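PDB 5NCR: tyrosine phosphatase from Orf virus, which dephosphorylates phosphotyrosine, shows triple substrate specificity that probably includes phosphoserine in proteins, and forms a homodimer with an interchain disulfide. Local coordinates for residues G125-K130 and F144-K149; N86-M91 and I172-C177; A160-E163 and F167-Q170; T16-P21 and E153-R158. The protein carries 2 engineered substitutions. All blocks are in the same frame, centred on the assembly; numbering follows the deposited sequence.

Contact 1 of 4, residues G125-K130 and F144-K149; sequences GYVMHK and FVYFLK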
loop_
_atom_site.group_PDB
_atom_site.type_symbol
_atom_site.label_atom_id
_atom_site.label_comp_id
_atom_site.label_asym_id
_atom_site.label_seq_id
_atom_site.Cartn_x
_atom_site.Cartn_y
_atom_site.Cartn_z
ATOM N N GLY B 125 -14.509 -10.003 -2.287
ATOM C CA GLY B 125 -15.580 -9.262 -2.940
ATOM C C GLY B 125 -16.717 -8.960 -1.987
ATOM O O GLY B 125 -17.170 -7.819 -1.900
ATOM N N TYR B 126 -17.158 -9.968 -1.239
ATOM C CA TYR B 126 -18.267 -9.819 -0.299
ATOM C C TYR B 126 -17.964 -8.854 0.872
ATOM O O TYR B 126 -18.820 -8.050 1.241
ATOM C CB TYR B 126 -18.738 -11.183 0.190
ATOM C CG TYR B 126 -19.841 -11.070 1.219
ATOM C CD1 TYR B 126 -21.041 -10.446 0.916
ATOM C CD2 TYR B 126 -19.644 -11.492 2.526
ATOM C CE1 TYR B 126 -22.031 -10.271 1.882
ATOM C CE2 TYR B 126 -20.649 -11.372 3.488
ATOM C CZ TYR B 126 -21.836 -10.751 3.166
ATOM O OH TYR B 126 -22.797 -10.596 4.136
ATOM N N VAL B 127 -16.756 -8.927 1.423
ATOM C CA VAL B 127 -16.304 -8.040 2.493
ATOM C C VAL B 127 -16.250 -6.581 1.976
ATOM O O VAL B 127 -16.690 -5.673 2.676
ATOM C CB VAL B 127 -14.977 -8.532 3.119
ATOM C CG1 VAL B 127 -14.411 -7.479 4.070
ATOM C CG2 VAL B 127 -15.194 -9.865 3.869
ATOM N N MET B 128 -15.779 -6.382 0.744
ATOM C CA MET B 128 -15.720 -5.053 0.096
ATOM C C MET B 128 -17.130 -4.536 -0.136
ATOM O O MET B 128 -17.447 -3.411 0.265
ATOM C CB MET B 128 -14.946 -5.095 -1.244
ATOM C CG MET B 128 -13.431 -5.255 -1.087
ATOM S SD MET B 128 -12.590 -3.995 -0.061
ATOM C CE MET B 128 -12.938 -2.451 -1.002
ATOM N N HIS B 129 -18.003 -5.393 -0.688
ATOM C CA HIS B 129 -19.407 -5.077 -0.932
ATOM C C HIS B 129 -20.130 -4.688 0.357
ATOM O O HIS B 129 -20.877 -3.711 0.363
ATOM C CB HIS B 129 -20.119 -6.272 -1.559
ATOM C CG HIS B 129 -21.564 -6.012 -1.825
ATOM N ND1 HIS B 129 -22.556 -6.544 -1.011
ATOM C CD2 HIS B 129 -22.140 -5.254 -2.783
ATOM C CE1 HIS B 129 -23.697 -6.122 -1.527
ATOM N NE2 HIS B 129 -23.497 -5.348 -2.589
ATOM N N LYS B 130 -19.916 -5.453 1.435
ATOM C CA LYS B 130 -20.554 -5.201 2.717
ATOM C C LYS B 130 -20.138 -3.843 3.286
ATOM O O LYS B 130 -20.990 -3.088 3.736
ATOM C CB LYS B 130 -20.272 -6.362 3.683
ATOM C CG LYS B 130 -20.917 -6.186 5.039
ATOM C CD LYS B 130 -20.975 -7.461 5.835
ATOM C CE LYS B 130 -21.374 -7.143 7.276
ATOM N NZ LYS B 130 -20.318 -6.398 8.033
ATOM N N PHE B 144 -9.222 2.030 -1.466
ATOM C CA PHE B 144 -7.865 1.523 -1.703
ATOM C C PHE B 144 -7.244 1.008 -0.413
ATOM O O PHE B 144 -6.752 -0.113 -0.366
ATOM C CB PHE B 144 -6.988 2.631 -2.375
ATOM C CG PHE B 144 -5.527 2.282 -2.612
ATOM C CD1 PHE B 144 -4.655 2.086 -1.544
ATOM C CD2 PHE B 144 -5.018 2.183 -3.906
ATOM C CE1 PHE B 144 -3.309 1.768 -1.763
ATOM C CE2 PHE B 144 -3.665 1.891 -4.122
ATOM C CZ PHE B 144 -2.825 1.681 -3.053
ATOM N N VAL B 145 -7.271 1.831 0.627
ATOM C CA VAL B 145 -6.709 1.527 1.942
ATOM C C VAL B 145 -7.547 0.422 2.647
ATOM O O VAL B 145 -6.981 -0.441 3.310
ATOM C CB VAL B 145 -6.583 2.816 2.795
ATOM C CG1 VAL B 145 -6.242 2.482 4.246
ATOM C CG2 VAL B 145 -5.535 3.763 2.205
ATOM N N TYR B 146 -8.876 0.467 2.509
ATOM C CA TYR B 146 -9.723 -0.541 3.126
ATOM C C TYR B 146 -9.429 -1.905 2.502
ATOM O O TYR B 146 -9.371 -2.881 3.228
ATOM C CB TYR B 146 -11.223 -0.186 3.055
ATOM C CG TYR B 146 -12.095 -1.210 3.761
ATOM C CD1 TYR B 146 -12.279 -1.167 5.145
ATOM C CD2 TYR B 146 -12.655 -2.279 3.063
ATOM C CE1 TYR B 146 -13.023 -2.153 5.809
ATOM C CE2 TYR B 146 -13.385 -3.272 3.718
ATOM C CZ TYR B 146 -13.564 -3.206 5.090
ATOM O OH TYR B 146 -14.299 -4.193 5.708
ATOM N N PHE B 147 -9.228 -1.959 1.154
ATOM C CA PHE B 147 -8.942 -3.201 0.447
ATOM C C PHE B 147 -7.611 -3.756 0.984
ATOM O O PHE B 147 -7.511 -4.935 1.287
ATOM C CB PHE B 147 -8.834 -2.952 -1.062
ATOM C CG PHE B 147 -8.742 -4.228 -1.884
ATOM C CD1 PHE B 147 -7.542 -4.940 -1.971
ATOM C CD2 PHE B 147 -9.831 -4.671 -2.631
ATOM C CE1 PHE B 147 -7.454 -6.106 -2.749
ATOM C CE2 PHE B 147 -9.761 -5.866 -3.360
ATOM C CZ PHE B 147 -8.565 -6.559 -3.441
ATOM N N LEU B 148 -6.613 -2.891 1.091
ATOM C CA LEU B 148 -5.293 -3.199 1.597
ATOM C C LEU B 148 -5.333 -3.792 3.023
ATOM O O LEU B 148 -4.817 -4.890 3.235
ATOM C CB LEU B 148 -4.418 -1.937 1.550
ATOM C CG LEU B 148 -3.015 -2.064 2.078
ATOM C CD1 LEU B 148 -2.207 -3.138 1.314
ATOM C CD2 LEU B 148 -2.338 -0.745 2.055
ATOM N N LYS B 149 -5.958 -3.077 3.965
ATOM C CA LYS B 149 -6.074 -3.453 5.373
ATOM C C LYS B 149 -6.840 -4.788 5.498
ATOM O O LYS B 149 -6.373 -5.669 6.201
ATOM C CB LYS B 149 -6.762 -2.318 6.145
ATOM C CG LYS B 149 -6.987 -2.531 7.638
ATOM C CD LYS B 149 -7.486 -1.218 8.289
ATOM C CE LYS B 149 -8.487 -1.398 9.412
ATOM N NZ LYS B 149 -7.824 -1.691 10.705
HETATM O O HOH W 1 -16.712 -5.370 5.444
#
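Met128 and Phe147 mark the nearest approach of helix segments 125-130 and 144-149, whose axes lie 10.8 Å apart and run at 138° to each other, closer to antiparallel than to perpendicular. Met128 makes most of the contact on the 125-130 side. Its chain, bent at both chi2 and chi3, folds the thioether into the groove between Tyr146 and Phe147. The sulfur reaches Tyr146 at the ring edge, near the ring plane, with SD 3.6 Å from CD2. Against Phe147 the same sulfur approaches obliquely, SD lying 3.8 Å from CD2. One thioether thus makes two Met-aromatic contacts. With CG anti to its backbone N (chi1 -177°), Tyr146 extends across the gap until its OH lies 3.7 Å from Val127 CG1. A water bridges the two helices at this end: it donates to Val127 O at 2.8 Å and is hydrogen-bonded to Tyr146 OH at 2.7 Å. The phenol is thereby tied, through solvent, to the backbone of helix 118-134. Helix 165-177 covers Met128 and Phe147 through Phe175, Ile172 and Val176, while Phe144 and Leu148 pack on the second subunit. Met-aromatic packing with a water bridge beside it here joins helices 118-134 and 140-158 within the helical part of the dual-specificity phosphatase domain.

Contact 2 of 4, residues N86-M91 and I172-C177; sequences NIASIM and IKMFVC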
loop_
_atom_site.group_PDB
_atom_site.type_symbol
_atom_site.label_atom_id
_atom_site.label_comp_id
_atom_site.label_asym_id
_atom_site.label_seq_id
_atom_site.Cartn_x
_atom_site.Cartn_y
_atom_site.Cartn_z
ATOM N N ASN B 86 -12.094 -15.021 -15.839
ATOM C CA ASN B 86 -12.949 -13.855 -15.668
ATOM C C ASN B 86 -13.940 -14.063 -14.500
ATOM O O ASN B 86 -14.741 -14.994 -14.502
ATOM C CB ASN B 86 -13.705 -13.562 -16.976
ATOM C CG ASN B 86 -14.498 -12.275 -16.971
ATOM O OD1 ASN B 86 -14.245 -11.364 -16.186
ATOM N ND2 ASN B 86 -15.477 -12.165 -17.856
ATOM N N ILE B 87 -13.873 -13.180 -13.514
ATOM C CA ILE B 87 -14.736 -13.200 -12.324
ATOM C C ILE B 87 -15.581 -11.921 -12.211
ATOM O O ILE B 87 -16.396 -11.805 -11.289
ATOM C CB ILE B 87 -13.951 -13.513 -11.011
ATOM C CG1 ILE B 87 -12.827 -12.472 -10.740
ATOM C CG2 ILE B 87 -13.436 -14.942 -11.016
ATOM C CD1 ILE B 87 -12.537 -12.183 -9.284
ATOM N N ALA B 88 -15.367 -10.968 -13.147
ATOM C CA ALA B 88 -16.059 -9.675 -13.241
ATOM C C ALA B 88 -17.568 -9.811 -13.392
ATOM O O ALA B 88 -18.277 -8.966 -12.865
ATOM C CB ALA B 88 -15.496 -8.842 -14.382
ATOM N N SER B 89 -18.080 -10.847 -14.091
ATOM C CA SER B 89 -19.551 -10.978 -14.160
ATOM C C SER B 89 -20.121 -11.907 -13.056
ATOM O O SER B 89 -21.274 -11.746 -12.652
ATOM C CB SER B 89 -20.032 -11.356 -15.556
ATOM O OG SER B 89 -19.454 -12.562 -16.018
ATOM N N ILE B 90 -19.295 -12.792 -12.490
ATOM C CA ILE B 90 -19.707 -13.674 -11.384
ATOM C C ILE B 90 -19.815 -12.877 -10.061
ATOM O O ILE B 90 -20.755 -13.079 -9.279
ATOM C CB ILE B 90 -18.694 -14.846 -11.248
ATOM C CG1 ILE B 90 -18.887 -15.887 -12.362
ATOM C CG2 ILE B 90 -18.706 -15.507 -9.846
ATOM C CD1 ILE B 90 -17.610 -16.724 -12.646
ATOM N N MET B 91 -18.829 -11.991 -9.808
ATOM C CA MET B 91 -18.739 -11.237 -8.557
ATOM C C MET B 91 -19.972 -10.391 -8.206
ATOM O O MET B 91 -20.426 -10.532 -7.076
ATOM C CB MET B 91 -17.467 -10.379 -8.490
ATOM C CG MET B 91 -16.918 -10.248 -7.073
ATOM S SD MET B 91 -16.805 -11.820 -6.130
ATOM C CE MET B 91 -15.704 -12.770 -7.118
ATOM N N ILE B 172 -9.773 -5.495 -7.308
ATOM C CA ILE B 172 -9.307 -4.104 -7.153
ATOM C C ILE B 172 -10.075 -3.239 -8.146
ATOM O O ILE B 172 -10.639 -2.242 -7.737
ATOM C CB ILE B 172 -7.770 -3.969 -7.264
ATOM C CG1 ILE B 172 -7.080 -4.658 -6.058
ATOM C CG2 ILE B 172 -7.313 -2.482 -7.404
ATOM C CD1 ILE B 172 -5.627 -5.047 -6.267
ATOM N N LYS B 173 -10.130 -3.639 -9.425
ATOM C CA LYS B 173 -10.836 -2.885 -10.485
ATOM C C LYS B 173 -12.299 -2.637 -10.133
ATOM O O LYS B 173 -12.786 -1.511 -10.215
ATOM C CB LYS B 173 -10.777 -3.611 -11.840
ATOM C CG LYS B 173 -9.437 -3.584 -12.559
ATOM C CD LYS B 173 -9.011 -2.233 -13.104
ATOM C CE LYS B 173 -9.566 -1.873 -14.469
ATOM N NZ LYS B 173 -8.990 -0.584 -14.935
ATOM N N MET B 174 -12.977 -3.689 -9.707
ATOM C CA MET B 174 -14.383 -3.651 -9.354
ATOM C C MET B 174 -14.712 -2.849 -8.076
ATOM O O MET B 174 -15.670 -2.088 -8.091
ATOM C CB MET B 174 -14.886 -5.104 -9.260
ATOM C CG MET B 174 -16.315 -5.271 -8.845
ATOM S SD MET B 174 -16.886 -6.919 -9.348
ATOM C CE MET B 174 -17.355 -6.536 -11.075
ATOM N N PHE B 175 -13.973 -3.056 -6.975
ATOM C CA PHE B 175 -14.325 -2.466 -5.678
ATOM C C PHE B 175 -13.473 -1.275 -5.246
ATOM O O PHE B 175 -13.847 -0.551 -4.310
ATOM C CB PHE B 175 -14.347 -3.530 -4.574
ATOM C CG PHE B 175 -15.371 -4.617 -4.806
ATOM C CD1 PHE B 175 -16.725 -4.385 -4.565
ATOM C CD2 PHE B 175 -14.983 -5.872 -5.258
ATOM C CE1 PHE B 175 -17.676 -5.392 -4.782
ATOM C CE2 PHE B 175 -15.933 -6.882 -5.469
ATOM C CZ PHE B 175 -17.269 -6.647 -5.195
ATOM N N VAL B 176 -12.384 -1.022 -5.944
ATOM C CA VAL B 176 -11.548 0.136 -5.594
ATOM C C VAL B 176 -11.636 1.183 -6.667
ATOM O O VAL B 176 -11.952 2.324 -6.364
ATOM C CB VAL B 176 -10.085 -0.228 -5.219
ATOM C CG1 VAL B 176 -9.206 1.025 -5.049
ATOM C CG2 VAL B 176 -10.054 -1.114 -3.984
ATOM N N CYS B 177 -11.358 0.798 -7.915
ATOM C CA CYS B 177 -11.379 1.712 -9.049
ATOM C C CYS B 177 -12.777 2.199 -9.392
ATOM O O CYS B 177 -12.991 3.417 -9.442
ATOM C CB CYS B 177 -10.693 1.089 -10.258
ATOM S SG CYS B 177 -8.967 0.647 -9.968
#
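Met91 and Met174 meet obliquely, the near end of one side chain against the far end of the other. A trans chi1 (177°) sends Met174 across to segment 86-91, its sulfur pressing on the base of Met91 at 3.6 Å from SD to CB. The bend at chi3 then turns its methyl onto the backbone of Ala88, where CE lies only 3.2 Å from the carbonyl O. Met91 starts toward the helix, but bends at chi2 and chi3 carry its own thioether away, leaving the CB-CG part to make the contact. That CG abuts the edge of the Phe175 ring near its plane, 3.9 Å from CE2, and the two side chains cross at about a right angle. A face of the same ring takes Met174 CG 3.7 Å above the ring plane, offset toward the rim, so methylenes from both methionines confine Phe175.

An Asx turn shapes the 86-91 loop: Asn86 OD1 accepts from Ala88 N at 3.3 Å, the donor standing above the carbonyl plane. Gln170 OE1 adds a bond from Ile87 N. Ile172 O takes the usual helical bond from Val176 N and, through a pi-type turn, a second from Cys177 N, arriving from opposite faces. Apart from the Met174 methyl set against the Ala88 carbonyl, the fit is apolar, consistent with cohesion by dispersion and shape while polar bonds fix the backbones.

Contact 3 of 4, residues A160-E163 and F167-Q170; sequences AFLE and FRYQ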
loop_
_atom_site.group_PDB
_atom_site.type_symbol
_atom_site.label_atom_id
_atom_site.label_comp_id
_atom_site.label_asym_id
_atom_site.label_seq_id
_atom_site.Cartn_x
_atom_site.Cartn_y
_atom_site.Cartn_z
ATOM N N ALA B 160 -2.690 -18.121 3.654
ATOM C CA ALA B 160 -2.767 -17.980 2.209
ATOM C C ALA B 160 -4.155 -17.498 1.909
ATOM O O ALA B 160 -5.136 -18.088 2.390
ATOM C CB ALA B 160 -2.526 -19.306 1.529
ATOM N N PHE B 161 -4.245 -16.415 1.132
ATOM C CA PHE B 161 -5.527 -15.814 0.798
ATOM C C PHE B 161 -5.396 -14.984 -0.449
ATOM O O PHE B 161 -4.608 -14.042 -0.464
ATOM C CB PHE B 161 -6.041 -14.950 1.987
ATOM C CG PHE B 161 -7.262 -14.108 1.670
ATOM C CD1 PHE B 161 -8.516 -14.691 1.548
ATOM C CD2 PHE B 161 -7.155 -12.724 1.529
ATOM C CE1 PHE B 161 -9.645 -13.908 1.251
ATOM C CE2 PHE B 161 -8.284 -11.940 1.260
ATOM C CZ PHE B 161 -9.518 -12.536 1.100
ATOM N N LEU B 162 -6.164 -15.313 -1.488
ATOM C CA LEU B 162 -6.213 -14.525 -2.716
ATOM C C LEU B 162 -4.825 -14.198 -3.294
ATOM O O LEU B 162 -4.468 -13.040 -3.521
ATOM C CB LEU B 162 -7.050 -13.273 -2.408
ATOM C CG LEU B 162 -7.546 -12.387 -3.546
ATOM C CD1 LEU B 162 -8.213 -13.178 -4.670
ATOM C CD2 LEU B 162 -8.452 -11.334 -2.982
ATOM N N GLU B 163 -4.031 -15.242 -3.476
ATOM C CA GLU B 163 -2.673 -15.181 -3.994
ATOM C C GLU B 163 -2.719 -14.929 -5.494
ATOM O O GLU B 163 -1.838 -14.265 -6.043
ATOM C CB GLU B 163 -1.914 -16.495 -3.658
ATOM C CG GLU B 163 -1.962 -16.884 -2.175
ATOM C CD GLU B 163 -1.364 -15.870 -1.223
ATOM O OE1 GLU B 163 -0.334 -15.273 -1.592
ATOM O OE2 GLU B 163 -1.935 -15.644 -0.132
ATOM N N PHE B 167 -7.246 -12.543 -10.134
ATOM C CA PHE B 167 -8.475 -12.381 -9.368
ATOM C C PHE B 167 -8.378 -11.137 -8.506
ATOM O O PHE B 167 -9.348 -10.389 -8.417
ATOM C CB PHE B 167 -8.710 -13.607 -8.449
ATOM C CG PHE B 167 -9.058 -14.927 -9.105
ATOM C CD1 PHE B 167 -9.220 -15.019 -10.495
ATOM C CD2 PHE B 167 -9.247 -16.076 -8.338
ATOM C CE1 PHE B 167 -9.529 -16.245 -11.100
ATOM C CE2 PHE B 167 -9.556 -17.300 -8.948
ATOM C CZ PHE B 167 -9.703 -17.374 -10.322
ATOM N N ARG B 168 -7.230 -10.950 -7.824
ATOM C CA ARG B 168 -7.019 -9.808 -6.938
ATOM C C ARG B 168 -7.099 -8.512 -7.739
ATOM O O ARG B 168 -7.708 -7.570 -7.262
ATOM C CB ARG B 168 -5.693 -9.930 -6.183
ATOM C CG ARG B 168 -5.704 -9.262 -4.799
ATOM C CD ARG B 168 -4.507 -9.665 -3.941
ATOM N NE ARG B 168 -3.252 -9.260 -4.555
ATOM C CZ ARG B 168 -2.396 -10.079 -5.146
ATOM N NH1 ARG B 168 -2.643 -11.380 -5.201
ATOM N NH2 ARG B 168 -1.277 -9.605 -5.675
ATOM N N TYR B 169 -6.541 -8.479 -8.966
ATOM C CA TYR B 169 -6.587 -7.296 -9.813
ATOM C C TYR B 169 -8.042 -7.024 -10.222
ATOM O O TYR B 169 -8.493 -5.884 -10.125
ATOM C CB TYR B 169 -5.695 -7.464 -11.066
ATOM C CG TYR B 169 -5.749 -6.282 -12.015
ATOM C CD1 TYR B 169 -5.026 -5.120 -11.757
ATOM C CD2 TYR B 169 -6.514 -6.333 -13.176
ATOM C CE1 TYR B 169 -5.052 -4.038 -12.640
ATOM C CE2 TYR B 169 -6.551 -5.257 -14.065
ATOM C CZ TYR B 169 -5.823 -4.107 -13.790
ATOM O OH TYR B 169 -5.846 -3.045 -14.666
ATOM N N GLN B 170 -8.789 -8.075 -10.645
ATOM C CA GLN B 170 -10.199 -7.927 -11.033
ATOM C C GLN B 170 -11.049 -7.367 -9.869
ATOM O O GLN B 170 -11.931 -6.551 -10.102
ATOM C CB GLN B 170 -10.789 -9.244 -11.523
ATOM C CG GLN B 170 -10.245 -9.671 -12.880
ATOM C CD GLN B 170 -10.901 -10.963 -13.306
ATOM O OE1 GLN B 170 -12.047 -10.996 -13.742
ATOM N NE2 GLN B 170 -10.205 -12.051 -13.196
#
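Arg168 and Leu162 bring the loop 160-163 against the start of helix 165-177, joining polar and apolar contacts in one side chain. The polar part centres on Arg168 NH1. It donates to Leu162 O at 3.0 Å with an N-H...O angle of 152°, in the carbonyl plane and on a lone pair, although the oxygen is tilted slightly from the guanidinium plane. A second, weak bond runs from the same NH1 to Glu163 O at 3.1 Å. A bend at chi3 (62°) turns the otherwise extended arginine so that this nitrogen faces the two successive carbonyls. The other guanidinium nitrogens are used by the N-terminal region, NE by Thr16 OG1 and NH2 by Leu13 O.

Within the loop, Glu163 curls back and its OE2 accepts from Phe161 N at 2.7 Å through the anti lone pair. OE2 also forms a salt bridge with Arg155 NE, linking the loop to helix 140-158. Leu162, with left-handed backbone angles, is joined by backbone hydrogen bonding to Val116 of the phosphatase signature loop.

Apolar packing lies beside these bonds. The aliphatic stem of Arg168 passes across Leu162 at a slant, the two CG atoms 3.8 Å apart. The CD1 branch of Leu162 meets Phe167 CB at 3.8 Å. Leu162 CB sits over the centre of the Phe161 ring. The Phe167 side chain is about 6 Å from a bound phosphate ion.

The charge of the buried guanidinium is probably stabilised by neutral acceptors, backbone carbonyls and a hydroxyl, while the Glu163 carboxylate, paired with Arg155, may add a favourable longer-range field.

Contact 4 of 4, residues T16-P21 and E153-R158; sequences TRAGPP and EIRDLR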
loop_
_atom_site.group_PDB
_atom_site.type_symbol
_atom_site.label_atom_id
_atom_site.label_comp_id
_atom_site.label_asym_id
_atom_site.label_seq_id
_atom_site.Cartn_x
_atom_site.Cartn_y
_atom_site.Cartn_z
ATOM N N THR B 16 -0.550 -5.668 -2.321
ATOM C CA THR B 16 -1.138 -6.927 -1.864
ATOM C C THR B 16 -0.411 -8.186 -2.398
ATOM O O THR B 16 -0.898 -9.313 -2.182
ATOM C CB THR B 16 -2.641 -6.936 -2.159
ATOM O OG1 THR B 16 -2.880 -6.717 -3.547
ATOM C CG2 THR B 16 -3.412 -5.931 -1.322
ATOM N N ARG B 17 0.738 -8.000 -3.083
ATOM C CA ARG B 17 1.619 -9.081 -3.527
ATOM C C ARG B 17 2.448 -9.413 -2.261
ATOM O O ARG B 17 3.461 -8.781 -1.967
ATOM C CB ARG B 17 2.516 -8.621 -4.687
ATOM C CG ARG B 17 3.325 -9.729 -5.334
ATOM C CD ARG B 17 4.080 -9.219 -6.537
ATOM N NE ARG B 17 4.757 -10.310 -7.241
ATOM C CZ ARG B 17 5.983 -10.236 -7.750
ATOM N NH1 ARG B 17 6.695 -9.121 -7.629
ATOM N NH2 ARG B 17 6.510 -11.279 -8.379
ATOM N N ALA B 18 1.914 -10.328 -1.459
ATOM C CA ALA B 18 2.446 -10.700 -0.158
ATOM C C ALA B 18 3.560 -11.762 -0.191
ATOM O O ALA B 18 4.145 -12.085 0.853
ATOM C CB ALA B 18 1.308 -11.134 0.749
ATOM N N GLY B 19 3.862 -12.262 -1.386
ATOM C CA GLY B 19 4.875 -13.294 -1.555
ATOM C C GLY B 19 4.301 -14.659 -1.214
ATOM O O GLY B 19 3.081 -14.807 -1.077
ATOM N N PRO B 20 5.162 -15.681 -1.027
ATOM C CA PRO B 20 4.644 -17.034 -0.727
ATOM C C PRO B 20 3.977 -17.179 0.641
ATOM O O PRO B 20 4.448 -16.595 1.611
ATOM C CB PRO B 20 5.885 -17.924 -0.803
ATOM C CG PRO B 20 7.011 -17.020 -0.635
ATOM C CD PRO B 20 6.630 -15.676 -1.157
ATOM N N PRO B 21 2.898 -17.982 0.743
ATOM C CA PRO B 21 2.260 -18.195 2.052
ATOM C C PRO B 21 3.218 -18.870 3.027
ATOM O O PRO B 21 3.989 -19.748 2.626
ATOM C CB PRO B 21 1.092 -19.128 1.722
ATOM C CG PRO B 21 0.912 -19.047 0.250
ATOM C CD PRO B 21 2.236 -18.782 -0.315
ATOM N N GLU B 153 -5.578 -8.402 6.750
ATOM C CA GLU B 153 -6.283 -8.869 7.945
ATOM C C GLU B 153 -6.722 -10.333 7.761
ATOM O O GLU B 153 -6.449 -11.167 8.635
ATOM C CB GLU B 153 -7.475 -7.945 8.222
ATOM C CG GLU B 153 -8.201 -8.150 9.543
ATOM C CD GLU B 153 -9.042 -6.944 9.944
ATOM O OE1 GLU B 153 -10.211 -7.150 10.346
ATOM O OE2 GLU B 153 -8.544 -5.795 9.839
ATOM N N ILE B 154 -7.342 -10.665 6.607
ATOM C CA ILE B 154 -7.814 -12.020 6.301
ATOM C C ILE B 154 -6.622 -12.939 6.059
ATOM O O ILE B 154 -6.620 -14.061 6.571
ATOM C CB ILE B 154 -8.880 -12.051 5.142
ATOM C CG1 ILE B 154 -10.110 -11.205 5.536
ATOM C CG2 ILE B 154 -9.287 -13.530 4.814
ATOM C CD1 ILE B 154 -11.057 -10.819 4.377
ATOM N N ARG B 155 -5.602 -12.456 5.317
ATOM C CA ARG B 155 -4.397 -13.246 5.055
ATOM C C ARG B 155 -3.659 -13.584 6.361
ATOM O O ARG B 155 -3.078 -14.659 6.462
ATOM C CB ARG B 155 -3.439 -12.550 4.086
ATOM C CG ARG B 155 -2.527 -13.508 3.350
ATOM C CD ARG B 155 -1.649 -12.760 2.381
ATOM N NE ARG B 155 -0.826 -13.666 1.575
ATOM C CZ ARG B 155 0.388 -14.096 1.915
ATOM N NH1 ARG B 155 0.948 -13.701 3.054
ATOM N NH2 ARG B 155 1.064 -14.905 1.103
ATOM N N ASP B 156 -3.710 -12.701 7.358
ATOM C CA ASP B 156 -3.084 -12.968 8.653
ATOM C C ASP B 156 -3.769 -14.176 9.326
ATOM O O ASP B 156 -3.079 -14.990 9.938
ATOM C CB ASP B 156 -3.159 -11.726 9.572
ATOM C CG ASP B 156 -2.433 -11.863 10.907
ATOM O OD1 ASP B 156 -1.487 -12.685 10.985
ATOM O OD2 ASP B 156 -2.824 -11.153 11.882
ATOM N N LEU B 157 -5.114 -14.282 9.205
ATOM C CA LEU B 157 -5.880 -15.377 9.823
ATOM C C LEU B 157 -5.732 -16.696 9.082
ATOM O O LEU B 157 -5.800 -17.751 9.703
ATOM C CB LEU B 157 -7.386 -15.028 9.901
ATOM C CG LEU B 157 -7.815 -13.787 10.687
ATOM C CD1 LEU B 157 -9.270 -13.492 10.447
ATOM C CD2 LEU B 157 -7.553 -13.932 12.164
ATOM N N ARG B 158 -5.567 -16.639 7.763
ATOM C CA ARG B 158 -5.602 -17.803 6.886
ATOM C C ARG B 158 -4.265 -18.249 6.316
ATOM O O ARG B 158 -4.179 -19.358 5.782
ATOM C CB ARG B 158 -6.614 -17.536 5.767
ATOM C CG ARG B 158 -8.003 -17.502 6.387
ATOM C CD ARG B 158 -9.135 -17.540 5.425
ATOM N NE ARG B 158 -9.167 -18.729 4.573
ATOM C CZ ARG B 158 -9.656 -19.921 4.902
ATOM N NH1 ARG B 158 -10.090 -20.155 6.139
ATOM N NH2 ARG B 158 -9.678 -20.900 4.010
#
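A trans chi1 (-156°) and an extended run from CG to NE carry Arg155 out from helix 140-158 onto the chain at 16-21; chi4 near -90° then turns the guanidinium so that one face is presented to Ala18. The methyl of Ala18 sits squarely over the centre of that flat group, CB being 3.3 Å from CZ and 3.4 Å from NE. It is a close alkyl-on-guanidinium contact, with Arg155 CD adding a more ordinary approach to the same CB.

NH2 at the far end lies along the Gly19-Pro21 backbone. It comes within 3.0 Å of Gly19 O, but the angle is too poor for a hydrogen bond, so the closeness is at most electrostatic. Pro20 C lies at the guanidinium edge near its plane, 3.7 Å from NH2, and Pro21 CG is 4.2 Å from that nitrogen.

The arrangement ties the segment that follows the N-terminal helix 7-15 to the last turns of helix 140-158 in the dual-specificity phosphatase domain. The course of 16-21 is set by local turns: Arg17 is the centre of an inverse gamma turn, and Gly19 has a positive phi, which favours glycine, before the two prolines lead on.

Glu163 OE2, through its salt bridge with Arg155 NE, would tend to hold the guanidinium in the orientation whose face Ala18 covers. Thr16, at the beginning of the segment, packs on Leu148 and Tyr151 of helix 140-158, and Ala18 also touches Tyr152, three residues before Arg155. Pro21 packs on Ala160, beyond the end of the helix.

In the fold
Contact 3 is buried, contacts 1 and 2 are partly so, and contact 4 lies at the surface. Helix 140-158 serves contacts 1 and 4, helix 165-177 contacts 2 and 3. Methionines and aromatics dominate contacts 1 and 2, which merge where Phe175 lies against Gly125 and Met128; contact 1 alone also borders the second subunit. Arginines define contacts 3 and 4, one gripping backbone carbonyls in the interior, the other lying flat against an alanine outside. These two are joined by the Glu163-Arg155 salt bridge and by the Arg168-Thr16 hydrogen bond, whereas Gln170 connects 167-170 to the loop of contact 2.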